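Local atomic coordinates of oxidoreductase, NAD-binding (Acidithiobacillus ferrooxidans, PDB entry 7BVJ), a protein that catalyses the NAD(+)-dependent oxidation of the glucosamine 3-position of UDP-N-acetylglucosamine to a ketone, a step in lipid A biosynthesis. Residues L28-F32 with C48-V54; R16-Q20 with V42-L46; V85-I89 with E272-F276; V113-H118 with V286-G290. All blocks are in the same frame, centred on the assembly; numbering follows the deposited sequence.

In the fold
From the N terminus, helix 13-25 supplies residues 16-20 of contact 2 and strand 27-32 supplies residues 28-32 of contact 1. Helix 36-46 then closes contact 2 at 42-46, and 48-54 closes contact 1, so the two loops cross. Helix and sheet meet where Leu-28 of contact 1 packs on Ala-19 of contact 2, and Ala-43 on the backbone of 49-50. Contact 3 opens at 85-89 and contact 4 at 113-118, on neighbouring parallel strands. Only after the whole eight-stranded mixed sheet does the chain return, closing contact 3 at 272-276 and contact 4 at 286-290, again crossed. Contacts 1 and 4 mark the two edges of the six-stranded sheet, their centres about 23 Å apart.

Contact 1. Residues L28-F32 with C48-V54; sequences LAGVF and CRAFPSV. With NAD (nicotinamide-adenine-dinucleotide), chain E.
Three backbone hydrogen bonds link Ala-29 and Val-31 to Arg-49 and Phe-51, pairing strands 27-32 and 49-50 in parallel as the two ends of a beta-alpha-beta crossover through helix 36-46 of the Rossmann fold. Arg-49 N gives to Ala-29 O (3.1 Å), Val-31 N to Arg-49 O (3.1 Å), and Phe-51 N to Val-31 O (2.9 Å), the last almost straight at 178°. The backbones draw closest where Gly-30 faces Arg-49, with CA atoms 4.4 Å apart; the backbone angles of this glycine would jam any beta carbon against the preceding carbonyl oxygen. Beside it, Cys-48 SG packs on Gly-30 CA at 3.6 Å and also touches Leu-28 CD2. The edge of the Phe-51 ring is turned to the backbone of 29-31, while the Arg-49 guanidinium lies over CE1 of that ring.

Farther along, Phe-32 extends with CG opposite its backbone N (chi1 173°), which carries the ring to the turn ahead of helix 54-59. Val-54 N sits 3.5 Å above the centre of one face, and Phe-51 O meets the edge in plane. Replacing Phe-32 by an alanine would probably open a gap beside C2A of the adenine and take away the ring face over which Val-54 N sits. On the cofactor side, Phe-32 CE2 comes within 3.7 Å of C2A of NAD.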
loop_
_atom_site.group_PDB
_atom_site.type_symbol
_atom_site.label_atom_id
_atom_site.label_comp_id
_atom_site.label_asym_id
_atom_site.label_seq_id
_atom_site.Cartn_x
_atom_site.Cartn_y
_atom_site.Cartn_z
ATOM N N LEU A 28 -15.517 -15.200 -9.368
ATOM C CA LEU A 28 -16.121 -13.994 -8.802
ATOM C C LEU A 28 -17.627 -14.194 -8.685
ATOM O O LEU A 28 -18.329 -14.220 -9.697
ATOM C CB LEU A 28 -15.804 -12.785 -9.673
ATOM C CG LEU A 28 -16.366 -11.411 -9.251
ATOM C CD1 LEU A 28 -15.723 -10.867 -7.984
ATOM C CD2 LEU A 28 -16.238 -10.385 -10.380
ATOM N N ALA A 29 -18.123 -14.359 -7.458
ATOM C CA ALA A 29 -19.565 -14.389 -7.253
ATOM C C ALA A 29 -20.192 -13.038 -7.578
ATOM O O ALA A 29 -21.240 -12.976 -8.228
ATOM C CB ALA A 29 -19.888 -14.789 -5.813
ATOM N N GLY A 30 -19.569 -11.947 -7.143
ATOM C CA GLY A 30 -20.127 -10.638 -7.432
ATOM C C GLY A 30 -19.619 -9.579 -6.464
ATOM O O GLY A 30 -18.576 -9.735 -5.829
ATOM N N VAL A 31 -20.399 -8.501 -6.372
ATOM C CA VAL A 31 -19.975 -7.261 -5.748
ATOM C C VAL A 31 -21.123 -6.687 -4.922
ATOM O O VAL A 31 -22.299 -6.996 -5.140
ATOM C CB VAL A 31 -19.506 -6.250 -6.821
ATOM C CG1 VAL A 31 -18.209 -6.737 -7.506
ATOM C CG2 VAL A 31 -20.595 -6.060 -7.858
ATOM N N PHE A 32 -20.761 -5.875 -3.932
ATOM C CA PHE A 32 -21.719 -5.103 -3.159
ATOM C C PHE A 32 -21.184 -3.692 -2.991
ATOM O O PHE A 32 -19.999 -3.497 -2.714
ATOM C CB PHE A 32 -21.999 -5.691 -1.763
ATOM C CG PHE A 32 -22.864 -4.786 -0.903
ATOM C CD1 PHE A 32 -24.246 -4.762 -1.076
ATOM C CD2 PHE A 32 -22.291 -3.921 0.026
ATOM C CE1 PHE A 32 -25.051 -3.910 -0.322
ATOM C CE2 PHE A 32 -23.089 -3.055 0.790
ATOM C CZ PHE A 32 -24.476 -3.064 0.617
ATOM N N CYS A 48 -21.025 -10.731 -13.283
ATOM C CA CYS A 48 -21.231 -11.312 -11.967
ATOM C C CYS A 48 -22.532 -10.771 -11.392
ATOM O O CYS A 48 -23.237 -10.002 -12.043
ATOM C CB CYS A 48 -20.038 -10.995 -11.066
ATOM S SG CYS A 48 -19.830 -9.231 -10.765
ATOM N N ARG A 49 -22.833 -11.163 -10.156
ATOM C CA ARG A 49 -24.016 -10.671 -9.461
ATOM C C ARG A 49 -23.763 -9.291 -8.865
ATOM O O ARG A 49 -22.635 -8.938 -8.524
ATOM C CB ARG A 49 -24.413 -11.624 -8.331
ATOM C CG ARG A 49 -25.660 -12.461 -8.598
ATOM C CD ARG A 49 -25.985 -13.386 -7.420
ATOM N NE ARG A 49 -26.970 -12.805 -6.510
ATOM C CZ ARG A 49 -27.480 -13.437 -5.454
ATOM N NH1 ARG A 49 -27.079 -14.667 -5.162
ATOM N NH2 ARG A 49 -28.370 -12.832 -4.677
ATOM N N ALA A 50 -24.828 -8.508 -8.739
ATOM C CA ALA A 50 -24.859 -7.362 -7.843
ATOM C C ALA A 50 -25.698 -7.772 -6.642
ATOM O O ALA A 50 -26.897 -8.030 -6.786
ATOM C CB ALA A 50 -25.443 -6.125 -8.526
ATOM N N PHE A 51 -25.060 -7.844 -5.443
ATOM C CA PHE A 51 -25.813 -8.396 -4.328
ATOM C C PHE A 51 -26.657 -7.322 -3.640
ATOM O O PHE A 51 -26.277 -6.143 -3.598
ATOM C CB PHE A 51 -24.874 -9.032 -3.311
ATOM C CG PHE A 51 -24.325 -10.379 -3.737
ATOM C CD1 PHE A 51 -24.920 -11.552 -3.306
ATOM C CD2 PHE A 51 -23.202 -10.461 -4.554
ATOM C CE1 PHE A 51 -24.407 -12.807 -3.693
ATOM C CE2 PHE A 51 -22.671 -11.700 -4.932
ATOM C CZ PHE A 51 -23.280 -12.873 -4.503
ATOM N N PRO A 52 -27.809 -7.712 -3.087
ATOM C CA PRO A 52 -28.668 -6.735 -2.410
ATOM C C PRO A 52 -28.205 -6.365 -1.013
ATOM O O PRO A 52 -28.783 -5.446 -0.427
ATOM C CB PRO A 52 -30.017 -7.452 -2.354
ATOM C CG PRO A 52 -29.634 -8.897 -2.248
ATOM C CD PRO A 52 -28.424 -9.053 -3.126
ATOM N N SER A 53 -27.209 -7.045 -0.453
ATOM C CA SER A 53 -26.694 -6.694 0.868
ATOM C C SER A 53 -25.294 -7.276 1.008
ATOM O O SER A 53 -24.913 -8.193 0.275
ATOM C CB SER A 53 -27.596 -7.210 1.995
ATOM O OG SER A 53 -27.514 -8.624 2.084
ATOM N N VAL A 54 -24.530 -6.725 1.959
ATOM C CA VAL A 54 -23.202 -7.270 2.237
ATOM C C VAL A 54 -23.313 -8.714 2.712
ATOM O O VAL A 54 -22.477 -9.564 2.367
ATOM C CB VAL A 54 -22.442 -6.389 3.248
ATOM C CG1 VAL A 54 -23.121 -6.385 4.592
ATOM C CG2 VAL A 54 -21.013 -6.883 3.408
HETATM P PA NAD E . -14.438 5.773 -4.083
HETATM O O1A NAD E . -15.333 6.462 -3.114
HETATM O O2A NAD E . -14.338 5.916 -5.580
HETATM O O5B NAD E . -15.087 4.154 -3.949
HETATM C C5B NAD E . -15.775 4.083 -2.723
HETATM C C4B NAD E . -16.914 3.066 -2.846
HETATM O O4B NAD E . -17.276 2.591 -1.572
HETATM C C3B NAD E . -18.117 3.839 -3.409
HETATM O O3B NAD E . -18.533 3.059 -4.470
HETATM C C2B NAD E . -19.126 3.828 -2.248
HETATM O O2B NAD E . -20.466 3.693 -2.713
HETATM C C1B NAD E . -18.705 2.532 -1.555
HETATM N N9A NAD E . -19.053 2.465 -0.142
HETATM C C8A NAD E . -19.012 3.425 0.846
HETATM N N7A NAD E . -19.376 2.963 2.040
HETATM C C5A NAD E . -19.667 1.633 1.830
HETATM C C6A NAD E . -20.109 0.603 2.700
HETATM N N6A NAD E . -20.325 0.873 4.035
HETATM N N1A NAD E . -20.326 -0.651 2.208
HETATM C C2A NAD E . -20.098 -0.837 0.863
HETATM N N3A NAD E . -19.673 0.040 -0.073
HETATM C C4A NAD E . -19.473 1.288 0.461
HETATM O O3 NAD E . -12.866 5.764 -3.693
HETATM P PN NAD E . -11.878 4.677 -4.332
HETATM O O1N NAD E . -12.351 3.330 -4.816
HETATM O O2N NAD E . -10.846 5.589 -4.904
HETATM O O5D NAD E . -10.891 4.122 -2.939
#

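Contact 2. Residues R16-Q20 with V42-L46; sequences RFHAQ and VAAEL
Arg-16 and Glu-45 meet almost at right angles between two Rossmann helices, the guanidinium and carboxylate planes standing 78° apart. The Arg-16 chain is extended from CG to NE, so that NE reaches across to the carboxylate as a salt bridge. The stronger bond runs from NE to the syn lone pair of Glu-45 OE1 (2.9 Å, N-H...O 161°), with the oxygen in the guanidinium plane; the bond to OE2 is bent and weak. Gln-20 NE2 grips Glu-45 OE2 at 3.1 Å, nearly along the C-O axis, while lying over the face of the Arg-16 guanidinium. One carboxylate thus gathers donors from two successive turns of helix 13-25. A leucine in place of Arg-16 would probably leave the Glu-45 charge without its mate, with Gln-20 alone of the two donors to hold the carboxylate.

Deeper between the helices, Leu-46 presses CD1 tightly on Ala-19 CB (3.4 Å), its CD2 resting on Gln-20 CG. Val-42 CG1 touches the same Ala-19 methyl at 4.3 Å. The two segments run roughly parallel, at 29° and 10.8 Å between axes. Beneath them lies the sheet: Ala-19 also packs on Val-8 and Val-31, and Leu-46 on Leu-28 of strand 27-32.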
loop_
_atom_site.group_PDB
_atom_site.type_symbol
_atom_site.label_atom_id
_atom_site.label_comp_id
_atom_site.label_asym_id
_atom_site.label_seq_id
_atom_site.Cartn_x
_atom_site.Cartn_y
_atom_site.Cartn_z
ATOM N N ARG A 16 -13.597 -1.422 -8.432
ATOM C CA ARG A 16 -13.890 -2.014 -9.729
ATOM C C ARG A 16 -12.681 -2.760 -10.290
ATOM O O ARG A 16 -12.826 -3.857 -10.837
ATOM C CB ARG A 16 -14.361 -0.926 -10.690
ATOM C CG ARG A 16 -14.452 -1.370 -12.129
ATOM C CD ARG A 16 -15.254 -0.368 -12.975
ATOM N NE ARG A 16 -15.148 -0.634 -14.410
ATOM C CZ ARG A 16 -14.130 -0.242 -15.171
ATOM N NH1 ARG A 16 -13.115 0.433 -14.634
ATOM N NH2 ARG A 16 -14.120 -0.527 -16.469
ATOM N N PHE A 17 -11.481 -2.178 -10.177
ATOM C CA PHE A 17 -10.269 -2.861 -10.634
ATOM C C PHE A 17 -10.035 -4.150 -9.855
ATOM O O PHE A 17 -9.664 -5.178 -10.438
ATOM C CB PHE A 17 -9.051 -1.934 -10.508
ATOM C CG PHE A 17 -9.100 -0.737 -11.415
ATOM C CD1 PHE A 17 -9.071 0.539 -10.899
ATOM C CD2 PHE A 17 -9.201 -0.893 -12.785
ATOM C CE1 PHE A 17 -9.134 1.647 -11.735
ATOM C CE2 PHE A 17 -9.263 0.208 -13.626
ATOM C CZ PHE A 17 -9.234 1.478 -13.101
ATOM N N HIS A 18 -10.230 -4.107 -8.532
ATOM C CA HIS A 18 -10.176 -5.343 -7.751
ATOM C C HIS A 18 -11.107 -6.394 -8.342
ATOM O O HIS A 18 -10.736 -7.571 -8.488
ATOM C CB HIS A 18 -10.572 -5.099 -6.302
ATOM C CG HIS A 18 -9.480 -4.570 -5.433
ATOM N ND1 HIS A 18 -8.970 -5.281 -4.371
ATOM C CD2 HIS A 18 -8.868 -3.365 -5.406
ATOM C CE1 HIS A 18 -8.077 -4.548 -3.739
ATOM N NE2 HIS A 18 -7.992 -3.383 -4.352
ATOM N N ALA A 19 -12.337 -5.976 -8.665
ATOM C CA ALA A 19 -13.337 -6.906 -9.187
ATOM C C ALA A 19 -12.913 -7.492 -10.534
ATOM O O ALA A 19 -13.101 -8.695 -10.786
ATOM C CB ALA A 19 -14.695 -6.205 -9.305
ATOM N N GLN A 20 -12.336 -6.659 -11.410
ATOM C CA GLN A 20 -11.836 -7.160 -12.693
ATOM C C GLN A 20 -10.785 -8.243 -12.481
ATOM O O GLN A 20 -10.814 -9.292 -13.146
ATOM C CB GLN A 20 -11.250 -6.022 -13.537
ATOM C CG GLN A 20 -12.243 -4.927 -13.933
ATOM C CD GLN A 20 -11.624 -3.815 -14.771
ATOM O OE1 GLN A 20 -10.398 -3.708 -14.887
ATOM N NE2 GLN A 20 -12.473 -2.984 -15.365
ATOM N N VAL A 42 -21.184 -2.407 -12.329
ATOM C CA VAL A 42 -19.982 -3.234 -12.216
ATOM C C VAL A 42 -20.318 -4.694 -12.510
ATOM O O VAL A 42 -19.606 -5.377 -13.262
ATOM C CB VAL A 42 -19.330 -3.061 -10.829
ATOM C CG1 VAL A 42 -18.189 -4.023 -10.651
ATOM C CG2 VAL A 42 -18.820 -1.630 -10.653
ATOM N N ALA A 43 -21.424 -5.181 -11.945
ATOM C CA ALA A 43 -21.850 -6.554 -12.198
ATOM C C ALA A 43 -22.179 -6.770 -13.673
ATOM O O ALA A 43 -21.793 -7.787 -14.252
ATOM C CB ALA A 43 -23.044 -6.896 -11.319
ATOM N N ALA A 44 -22.882 -5.826 -14.302
ATOM C CA ALA A 44 -23.173 -5.941 -15.729
ATOM C C ALA A 44 -21.893 -6.029 -16.547
ATOM O O ALA A 44 -21.807 -6.799 -17.507
ATOM C CB ALA A 44 -24.009 -4.744 -16.184
ATOM N N GLU A 45 -20.886 -5.245 -16.183
ATOM C CA GLU A 45 -19.666 -5.218 -16.973
ATOM C C GLU A 45 -18.850 -6.494 -16.774
ATOM O O GLU A 45 -18.229 -6.996 -17.722
ATOM C CB GLU A 45 -18.879 -3.963 -16.610
ATOM C CG GLU A 45 -17.423 -3.927 -17.039
ATOM C CD GLU A 45 -16.653 -2.859 -16.280
ATOM O OE1 GLU A 45 -17.182 -1.740 -16.150
ATOM O OE2 GLU A 45 -15.534 -3.143 -15.799
ATOM N N LEU A 46 -18.861 -7.059 -15.566
ATOM C CA LEU A 46 -18.075 -8.256 -15.304
ATOM C C LEU A 46 -18.888 -9.537 -15.372
ATOM O O LEU A 46 -18.314 -10.620 -15.224
ATOM C CB LEU A 46 -17.395 -8.153 -13.939
ATOM C CG LEU A 46 -16.453 -6.960 -13.803
ATOM C CD1 LEU A 46 -15.799 -6.951 -12.451
ATOM C CD2 LEU A 46 -15.409 -7.033 -14.889
#

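Contact 3. Residues V85-I89 with E272-F276; sequences VHCLI and EIEDF
Leu-88 and Phe-276 carry most of this contact, giving up 93 Å² and 92 Å² to the other segment. Leu-88 points its CB straight at the phenyl face: the carbon stands 3.6 Å from the ring centroid and 13° off the normal, a CH-pi contact over the middle of the ring. The torsion of Phe-276 (chi1 168°, CG opposite the backbone N) extends the ring from the helix to lie over the strand, where its far end, CZ, comes within 3.3 Å of Leu-88 N and 3.4 Å of Cys-87 C. The carbonyl carbon of His-86 meets the same ring at its edge, in plane, and His-86 CB touches CZ at 4.1 Å.

This is where helix 268-282, arriving after the large mixed sheet, packs against the parallel sheet of the Rossmann domain. Strand and helix segments run nearly antiparallel, 156° between directions and 10.0 Å between axes. Leu-88 points from the side of strand 86-90 that faces this helix, whereas Cys-87 turns its side chain away, onto Ala-80 and Met-81 of helix 73-82.

The Leu-88 and Ile-273 side chains cross at about a right angle, with Leu-88 CD2 3.7 Å from Ile-273 CG1. Ile-273 in turn rests on Tyr-22 and Ile-25 of helix 13-25, and Phe-276 also reaches Tyr-22. The imidazole of His-86 leads off elsewhere, its ND1 hydrogen-bonded to Val-113 N.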
loop_
_atom_site.group_PDB
_atom_site.type_symbol
_atom_site.label_atom_id
_atom_site.label_comp_id
_atom_site.label_asym_id
_atom_site.label_seq_id
_atom_site.Cartn_x
_atom_site.Cartn_y
_atom_site.Cartn_z
ATOM N N VAL A 85 -14.971 -15.181 6.473
ATOM C CA VAL A 85 -14.525 -14.830 5.128
ATOM C C VAL A 85 -13.167 -14.126 5.229
ATOM O O VAL A 85 -13.007 -13.170 6.001
ATOM C CB VAL A 85 -15.577 -13.955 4.411
ATOM C CG1 VAL A 85 -15.023 -13.347 3.111
ATOM C CG2 VAL A 85 -16.871 -14.768 4.119
ATOM N N HIS A 86 -12.186 -14.608 4.465
ATOM C CA HIS A 86 -10.872 -13.965 4.423
ATOM C C HIS A 86 -10.963 -12.585 3.762
ATOM O O HIS A 86 -11.826 -12.335 2.908
ATOM C CB HIS A 86 -9.869 -14.825 3.658
ATOM C CG HIS A 86 -9.860 -16.279 4.043
ATOM N ND1 HIS A 86 -9.129 -16.772 5.102
ATOM C CD2 HIS A 86 -10.448 -17.353 3.468
ATOM C CE1 HIS A 86 -9.298 -18.081 5.187
ATOM N NE2 HIS A 86 -10.085 -18.459 4.198
ATOM N N CYS A 87 -10.043 -11.684 4.136
ATOM C CA CYS A 87 -10.140 -10.272 3.758
ATOM C C CYS A 87 -8.822 -9.714 3.241
ATOM O O CYS A 87 -7.782 -9.837 3.901
ATOM C CB CYS A 87 -10.588 -9.418 4.957
ATOM S SG CYS A 87 -12.234 -9.746 5.487
ATOM N N LEU A 88 -8.878 -9.087 2.073
ATOM C CA LEU A 88 -7.846 -8.162 1.607
ATOM C C LEU A 88 -8.421 -6.740 1.729
ATOM O O LEU A 88 -9.363 -6.378 1.014
ATOM C CB LEU A 88 -7.423 -8.501 0.170
ATOM C CG LEU A 88 -6.665 -7.461 -0.663
ATOM C CD1 LEU A 88 -5.373 -7.042 0.034
ATOM C CD2 LEU A 88 -6.384 -7.962 -2.067
ATOM N N ILE A 89 -7.874 -5.940 2.647
ATOM C CA ILE A 89 -8.364 -4.589 2.911
ATOM C C ILE A 89 -7.468 -3.596 2.185
ATOM O O ILE A 89 -6.236 -3.641 2.324
ATOM C CB ILE A 89 -8.389 -4.289 4.418
ATOM C CG1 ILE A 89 -9.293 -5.282 5.148
ATOM C CG2 ILE A 89 -8.837 -2.835 4.676
ATOM C CD1 ILE A 89 -9.297 -5.112 6.645
ATOM N N GLU A 272 -0.966 -8.719 -6.363
ATOM C CA GLU A 272 -1.346 -8.655 -4.958
ATOM C C GLU A 272 -2.562 -9.548 -4.681
ATOM O O GLU A 272 -2.629 -10.245 -3.656
ATOM C CB GLU A 272 -1.579 -7.170 -4.623
ATOM C CG GLU A 272 -2.276 -6.778 -3.352
ATOM C CD GLU A 272 -2.239 -5.242 -3.123
ATOM O OE1 GLU A 272 -1.439 -4.735 -2.305
ATOM O OE2 GLU A 272 -3.004 -4.530 -3.793
ATOM N N ILE A 273 -3.497 -9.615 -5.623
ATOM C CA ILE A 273 -4.681 -10.430 -5.384
ATOM C C ILE A 273 -4.342 -11.908 -5.520
ATOM O O ILE A 273 -4.792 -12.741 -4.713
ATOM C CB ILE A 273 -5.824 -9.986 -6.315
ATOM C CG1 ILE A 273 -6.457 -8.720 -5.731
ATOM C CG2 ILE A 273 -6.879 -11.098 -6.470
ATOM C CD1 ILE A 273 -7.468 -8.036 -6.640
ATOM N N GLU A 274 -3.521 -12.264 -6.515
ATOM C CA GLU A 274 -3.097 -13.658 -6.611
ATOM C C GLU A 274 -2.339 -14.080 -5.364
ATOM O O GLU A 274 -2.513 -15.201 -4.873
ATOM C CB GLU A 274 -2.241 -13.911 -7.851
ATOM C CG GLU A 274 -1.893 -15.399 -7.969
ATOM C CD GLU A 274 -1.018 -15.746 -9.154
ATOM O OE1 GLU A 274 -1.114 -15.068 -10.195
ATOM O OE2 GLU A 274 -0.234 -16.711 -9.037
ATOM N N ASP A 275 -1.514 -13.186 -4.819
ATOM C CA ASP A 275 -0.793 -13.520 -3.597
ATOM C C ASP A 275 -1.759 -13.765 -2.434
ATOM O O ASP A 275 -1.616 -14.744 -1.692
ATOM C CB ASP A 275 0.207 -12.412 -3.286
ATOM C CG ASP A 275 1.041 -12.713 -2.078
ATOM O OD1 ASP A 275 0.520 -12.524 -0.962
ATOM O OD2 ASP A 275 2.215 -13.132 -2.229
ATOM N N PHE A 276 -2.751 -12.881 -2.265
ATOM C CA PHE A 276 -3.771 -13.052 -1.222
ATOM C C PHE A 276 -4.463 -14.419 -1.339
ATOM O O PHE A 276 -4.593 -15.170 -0.350
ATOM C CB PHE A 276 -4.755 -11.862 -1.329
ATOM C CG PHE A 276 -6.049 -11.993 -0.535
ATOM C CD1 PHE A 276 -6.046 -12.257 0.830
ATOM C CD2 PHE A 276 -7.270 -11.771 -1.161
ATOM C CE1 PHE A 276 -7.251 -12.337 1.550
ATOM C CE2 PHE A 276 -8.477 -11.867 -0.459
ATOM C CZ PHE A 276 -8.467 -12.146 0.907
#

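Contact 4. Residues V113-H118 with V286-G290; sequences VLAIGH and VFCDG
Edge strand 114-117 of the Rossmann sheet, through Ile-116 and its neighbours, meets the loop 286-290 that leads into the C-terminal helix 290-312. The firm link is Ile-116 N to Cys-288 O (3.0 Å, N-H...O 162°). Around it the backbones graze each other through CA-H...O contacts: Ala-115 CA reaches Cys-288 O at 3.2 Å, and Asp-289 CA reaches Leu-114 O at the same distance. Gly-290 N also gives to Leu-114 O, but that bond is bent and weak. Asp-289 sits at the N-cap of the helix, where OD1 accepts from Ala-292 N; the loop thereby ends in a capped helix start directly beside the strand.

Side chains fill both sides of this backbone seam. With SG opposite its backbone N (chi1 176°), Cys-288 places the sulfur at the edge of the His-118 ring, 3.6 Å from CD2, and against Ile-116 CB. The Phe-287 ring comes in by its far end, CZ lying 3.1 Å from Ile-116 O, while His-118 N lies in plane at its edge. Val-286 packs its CG2 on Ala-115 CB (3.8 Å). Leu-114 CG lies against Gly-290 CA at 3.9 Å, and a CB on Gly-290 would run into Leu-114 CD2.

Asp-275 of helix 268-282 accepts from Phe-287 N, and Val-286 packs on Ala-279 of the same helix. Ala-115 rests on Leu-88 of strand 86-90, and His-118 touches Ile-163 and Asp-167 of helix 157-173 as well as Lys-91, one of two residues suggested as the likely catalytic base.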
loop_
_atom_site.group_PDB
_atom_site.type_symbol
_atom_site.label_atom_id
_atom_site.label_comp_id
_atom_site.label_asym_id
_atom_site.label_seq_id
_atom_site.Cartn_x
_atom_site.Cartn_y
_atom_site.Cartn_z
ATOM N N VAL A 113 -7.042 -15.371 6.741
ATOM C CA VAL A 113 -5.963 -14.568 6.169
ATOM C C VAL A 113 -6.413 -13.118 6.145
ATOM O O VAL A 113 -7.508 -12.794 5.664
ATOM C CB VAL A 113 -5.589 -15.054 4.756
ATOM C CG1 VAL A 113 -4.707 -14.032 4.062
ATOM C CG2 VAL A 113 -4.876 -16.402 4.826
ATOM N N LEU A 114 -5.575 -12.244 6.674
ATOM C CA LEU A 114 -5.826 -10.816 6.719
ATOM C C LEU A 114 -4.688 -10.148 5.965
ATOM O O LEU A 114 -3.528 -10.229 6.384
ATOM C CB LEU A 114 -5.916 -10.344 8.170
ATOM C CG LEU A 114 -5.966 -8.873 8.554
ATOM C CD1 LEU A 114 -7.087 -8.134 7.814
ATOM C CD2 LEU A 114 -6.158 -8.795 10.056
ATOM N N ALA A 115 -5.010 -9.532 4.834
ATOM C CA ALA A 115 -4.034 -8.839 4.014
ATOM C C ALA A 115 -4.461 -7.388 3.850
ATOM O O ALA A 115 -5.658 -7.083 3.768
ATOM C CB ALA A 115 -3.862 -9.516 2.651
ATOM N N ILE A 116 -3.478 -6.494 3.835
ATOM C CA ILE A 116 -3.696 -5.075 3.599
ATOM C C ILE A 116 -3.137 -4.749 2.221
ATOM O O ILE A 116 -2.061 -5.233 1.852
ATOM C CB ILE A 116 -3.038 -4.202 4.690
ATOM C CG1 ILE A 116 -3.338 -4.751 6.084
ATOM C CG2 ILE A 116 -3.537 -2.763 4.607
ATOM C CD1 ILE A 116 -4.827 -4.958 6.371
ATOM N N GLY A 117 -3.865 -3.931 1.464
ATOM C CA GLY A 117 -3.461 -3.563 0.118
ATOM C C GLY A 117 -2.328 -2.556 0.014
ATOM O O GLY A 117 -2.534 -1.422 -0.423
ATOM N N HIS A 118 -1.112 -2.972 0.379
ATOM C CA HIS A 118 0.066 -2.119 0.266
ATOM C C HIS A 118 0.799 -2.484 -1.019
ATOM O O HIS A 118 1.813 -3.198 -1.027
ATOM C CB HIS A 118 0.937 -2.254 1.507
ATOM C CG HIS A 118 0.462 -1.404 2.642
ATOM N ND1 HIS A 118 0.497 -0.030 2.596
ATOM C CD2 HIS A 118 -0.101 -1.729 3.829
ATOM C CE1 HIS A 118 0.009 0.460 3.721
ATOM N NE2 HIS A 118 -0.368 -0.551 4.484
ATOM N N VAL A 286 1.201 -14.007 3.565
ATOM C CA VAL A 286 0.759 -13.079 2.544
ATOM C C VAL A 286 1.738 -11.906 2.446
ATOM O O VAL A 286 2.514 -11.638 3.359
ATOM C CB VAL A 286 -0.677 -12.631 2.882
ATOM C CG1 VAL A 286 -0.671 -11.517 3.953
ATOM C CG2 VAL A 286 -1.447 -12.251 1.644
ATOM N N PHE A 287 1.715 -11.206 1.304
ATOM C CA PHE A 287 2.715 -10.165 1.046
ATOM C C PHE A 287 2.678 -9.046 2.092
ATOM O O PHE A 287 3.724 -8.453 2.403
ATOM C CB PHE A 287 2.510 -9.562 -0.343
ATOM C CG PHE A 287 1.329 -8.647 -0.400
ATOM C CD1 PHE A 287 0.038 -9.172 -0.478
ATOM C CD2 PHE A 287 1.490 -7.270 -0.297
ATOM C CE1 PHE A 287 -1.057 -8.339 -0.486
ATOM C CE2 PHE A 287 0.389 -6.431 -0.305
ATOM C CZ PHE A 287 -0.880 -6.970 -0.392
ATOM N N CYS A 288 1.499 -8.716 2.628
ATOM C CA CYS A 288 1.419 -7.731 3.705
ATOM C C CYS A 288 0.231 -8.097 4.576
ATOM O O CYS A 288 -0.916 -7.976 4.125
ATOM C CB CYS A 288 1.286 -6.311 3.160
ATOM S SG CYS A 288 1.066 -5.044 4.432
ATOM N N ASP A 289 0.495 -8.517 5.818
ATOM C CA ASP A 289 -0.597 -8.966 6.670
ATOM C C ASP A 289 -1.070 -7.840 7.588
ATOM O O ASP A 289 -0.579 -6.711 7.525
ATOM C CB ASP A 289 -0.194 -10.225 7.443
ATOM C CG ASP A 289 0.810 -9.966 8.575
ATOM O OD1 ASP A 289 1.180 -8.804 8.862
ATOM O OD2 ASP A 289 1.231 -10.968 9.191
ATOM N N GLY A 290 -2.041 -8.165 8.452
ATOM C CA GLY A 290 -2.579 -7.175 9.372
ATOM C C GLY A 290 -1.522 -6.562 10.275
ATOM O O GLY A 290 -1.549 -5.357 10.550
#